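Side-chain contact in putative outer membrane lipoprotein (Salmonella typhimurium LT2, PDB 2RD1), which is a putative outer membrane lipoprotein of unknown function, its modelled part being a small beta domain of the DUF903 family: residues Y32-Q35 with Q39-I42. Numbering follows the deposited sequence.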
ATOM      1  N   TYR A  32       3.659  -2.442   5.229  1.00 34.91           N
ATOM      2  CA  TYR A  32       3.945  -1.181   4.553  1.00 35.28           C
ATOM      3  C   TYR A  32       4.381  -0.141   5.574  1.00 35.32           C
ATOM      4  O   TYR A  32       4.281  -0.367   6.777  1.00 35.96           O
ATOM      5  CB  TYR A  32       2.711  -0.655   3.815  1.00 32.45           C
ATOM      6  CG  TYR A  32       1.560  -0.271   4.718  1.00 29.68           C
ATOM      7  CD1 TYR A  32       0.708  -1.237   5.247  1.00 31.00           C
ATOM      8  CD2 TYR A  32       1.325   1.057   5.044  1.00 27.72           C
ATOM      9  CE1 TYR A  32      -0.361  -0.882   6.083  1.00 30.56           C
ATOM     10  CE2 TYR A  32       0.269   1.423   5.876  1.00 29.02           C
ATOM     11  CZ  TYR A  32      -0.572   0.450   6.389  1.00 30.57           C
ATOM     12  OH  TYR A  32      -1.633   0.815   7.185  1.00 32.31           O
ATOM     13  N   THR A  33       4.851   1.000   5.077  1.00 43.59           N
ATOM     14  CA  THR A  33       5.295   2.107   5.919  1.00 44.83           C
ATOM     15  C   THR A  33       4.431   3.317   5.599  1.00 46.32           C
ATOM     16  O   THR A  33       4.462   3.809   4.470  1.00 48.42           O
ATOM     17  CB  THR A  33       6.756   2.492   5.621  1.00 34.51           C
ATOM     18  OG1 THR A  33       7.586   1.329   5.677  1.00 33.73           O
ATOM     19  CG2 THR A  33       7.249   3.505   6.635  1.00 34.72           C
ATOM     20  N   ASP A  34       3.666   3.804   6.572  1.00 28.17           N
ATOM     21  CA  ASP A  34       2.815   4.957   6.312  1.00 28.78           C
ATOM     22  C   ASP A  34       3.623   6.235   6.098  1.00 29.43           C
ATOM     23  O   ASP A  34       4.854   6.200   6.068  1.00 28.96           O
ATOM     24  CB  ASP A  34       1.805   5.153   7.449  1.00 51.34           C
ATOM     25  CG  ASP A  34       2.463   5.325   8.810  1.00 51.85           C
ATOM     26  OD1 ASP A  34       3.431   6.104   8.919  1.00 50.63           O
ATOM     27  OD2 ASP A  34       1.991   4.690   9.774  1.00 54.34           O
ATOM     28  N   GLN A  35       2.925   7.358   5.945  1.00 36.12           N
ATOM     29  CA  GLN A  35       3.574   8.647   5.726  1.00 37.89           C
ATOM     30  C   GLN A  35       4.320   9.174   6.946  1.00 38.38           C
ATOM     31  O   GLN A  35       5.008  10.187   6.861  1.00 37.59           O
ATOM     32  CB  GLN A  35       2.552   9.692   5.274  1.00 47.41           C
ATOM     33  CG  GLN A  35       2.140   9.593   3.813  1.00 49.47           C
ATOM     34  CD  GLN A  35       3.316   9.725   2.857  1.00 52.16           C
ATOM     35  OE1 GLN A  35       4.142   8.816   2.738  1.00 53.38           O
ATOM     36  NE2 GLN A  35       3.398  10.859   2.171  1.00 52.85           N
ATOM     37  N   GLN A  39       5.688   1.726  10.640  1.00 42.84           N
ATOM     38  CA  GLN A  39       5.535   0.516   9.858  1.00 43.71           C
ATOM     39  C   GLN A  39       4.291  -0.240  10.300  1.00 43.45           C
ATOM     40  O   GLN A  39       4.059  -0.433  11.497  1.00 43.35           O
ATOM     41  CB  GLN A  39       6.796  -0.337   9.998  1.00 74.94           C
ATOM     42  CG  GLN A  39       8.065   0.497   9.819  1.00 78.85           C
ATOM     43  CD  GLN A  39       9.266  -0.316   9.371  1.00 82.03           C
ATOM     44  OE1 GLN A  39       9.601  -1.333   9.981  1.00 83.91           O
ATOM     45  NE2 GLN A  39       9.928   0.137   8.304  1.00 80.31           N
ATOM     46  N   ARG A  40       3.482  -0.647   9.326  1.00 38.31           N
ATOM     47  CA  ARG A  40       2.249  -1.366   9.614  1.00 37.41           C
ATOM     48  C   ARG A  40       2.197  -2.668   8.831  1.00 37.10           C
ATOM     49  O   ARG A  40       3.114  -3.005   8.084  1.00 36.99           O
ATOM     50  CB  ARG A  40       1.034  -0.527   9.218  1.00 50.46           C
ATOM     51  CG  ARG A  40       1.121   0.956   9.527  1.00 51.94           C
ATOM     52  CD  ARG A  40       0.855   1.267  10.983  1.00 53.36           C
ATOM     53  NE  ARG A  40       0.730   2.706  11.188  1.00 54.71           N
ATOM     54  CZ  ARG A  40       0.576   3.288  12.373  1.00 55.58           C
ATOM     55  NH1 ARG A  40       0.527   2.553  13.479  1.00 55.82           N
ATOM     56  NH2 ARG A  40       0.470   4.609  12.451  1.00 55.06           N
ATOM     57  N   GLU A  41       1.104  -3.395   9.016  1.00 45.05           N
ATOM     58  CA  GLU A  41       0.882  -4.648   8.319  1.00 45.88           C
ATOM     59  C   GLU A  41      -0.628  -4.772   8.182  1.00 44.60           C
ATOM     60  O   GLU A  41      -1.369  -4.304   9.046  1.00 45.71           O
ATOM     61  CB  GLU A  41       1.459  -5.827   9.117  1.00 87.21           C
ATOM     62  CG  GLU A  41       1.886  -7.019   8.255  1.00 90.49           C
ATOM     63  CD  GLU A  41       2.661  -8.077   9.039  1.00 94.92           C
ATOM     64  OE1 GLU A  41       2.087  -8.646   9.992  1.00 97.04           O
ATOM     65  OE2 GLU A  41       3.842  -8.342   8.703  1.00 95.23           O
ATOM     66  N   ILE A  42      -1.083  -5.375   7.090  1.00 33.23           N
ATOM     67  CA  ILE A  42      -2.510  -5.543   6.850  1.00 32.20           C
ATOM     68  C   ILE A  42      -2.760  -6.853   6.128  1.00 31.09           C
ATOM     69  O   ILE A  42      -1.919  -7.320   5.366  1.00 30.45           O
ATOM     70  CB  ILE A  42      -3.079  -4.384   5.990  1.00 37.19           C
ATOM     71  CG1 ILE A  42      -4.568  -4.605   5.722  1.00 36.94           C
ATOM     72  CG2 ILE A  42      -2.330  -4.291   4.661  1.00 35.52           C
ATOM     73  CD1 ILE A  42      -5.213  -3.488   4.923  1.00 37.47           C
TER
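Tyr32 and Arg40 face each other as an antiparallel hydrogen-bonded pair near the turn end of the beta hairpin formed by strands 29-33 and 39-43, at the surface of the domain. Two backbone bonds join them: Arg40 N donates to Tyr32 O at 2.7 Å, and Tyr32 N reaches Arg40 O at 3.0 Å. The carbonyl of Tyr32 also receives a CA-H...O contact from Gln39.

The side chains of the pair share one face of the sheet. With CG of Tyr32 set between its backbone N and carbonyl carbon (chi1 65°), the ring swings across to the neighbouring strand, and CB of Arg40 sits over one ring face in a CH-pi contact, 3.8 Å from the centroid and displaced toward the rim. Arg40 CG continues along the phenol end, 3.6 Å from Tyr32 CZ, while Ile42 CG2 makes a looser apolar contact with Tyr32 CE1.

Beyond CG the arginine bends (chi2 -78°), bringing its guanidinium to the carboxylate of Asp34. Asp34 OD2 accepts a hydrogen bond from Arg40 NE at 2.7 Å in a salt bridge, and NH2 adds a weak bond to the same oxygen. Both nitrogens go to the one oxygen, and with the planes 57° apart the pairing is neither two-oxygen nor coplanar; NE meets OD2 nearly along its C-O axis, with OD2 tilted from the guanidinium plane. Asp34 OD1 instead turns into the connecting loop, accepting hydrogen bonds from the backbone N of Glu36 and, weakly, Asn38. One carboxylate therefore ties the turn to the second strand.

On the sheet face of Thr33 and Gln39, a non-hydrogen-bonded pair, the two side chains run side by side. Cross-strand pairing with alternating faces, closed by a short loop, is the hallmark of an antiparallel beta hairpin, here within a small all-beta domain whose family belongs to the SH3 clan.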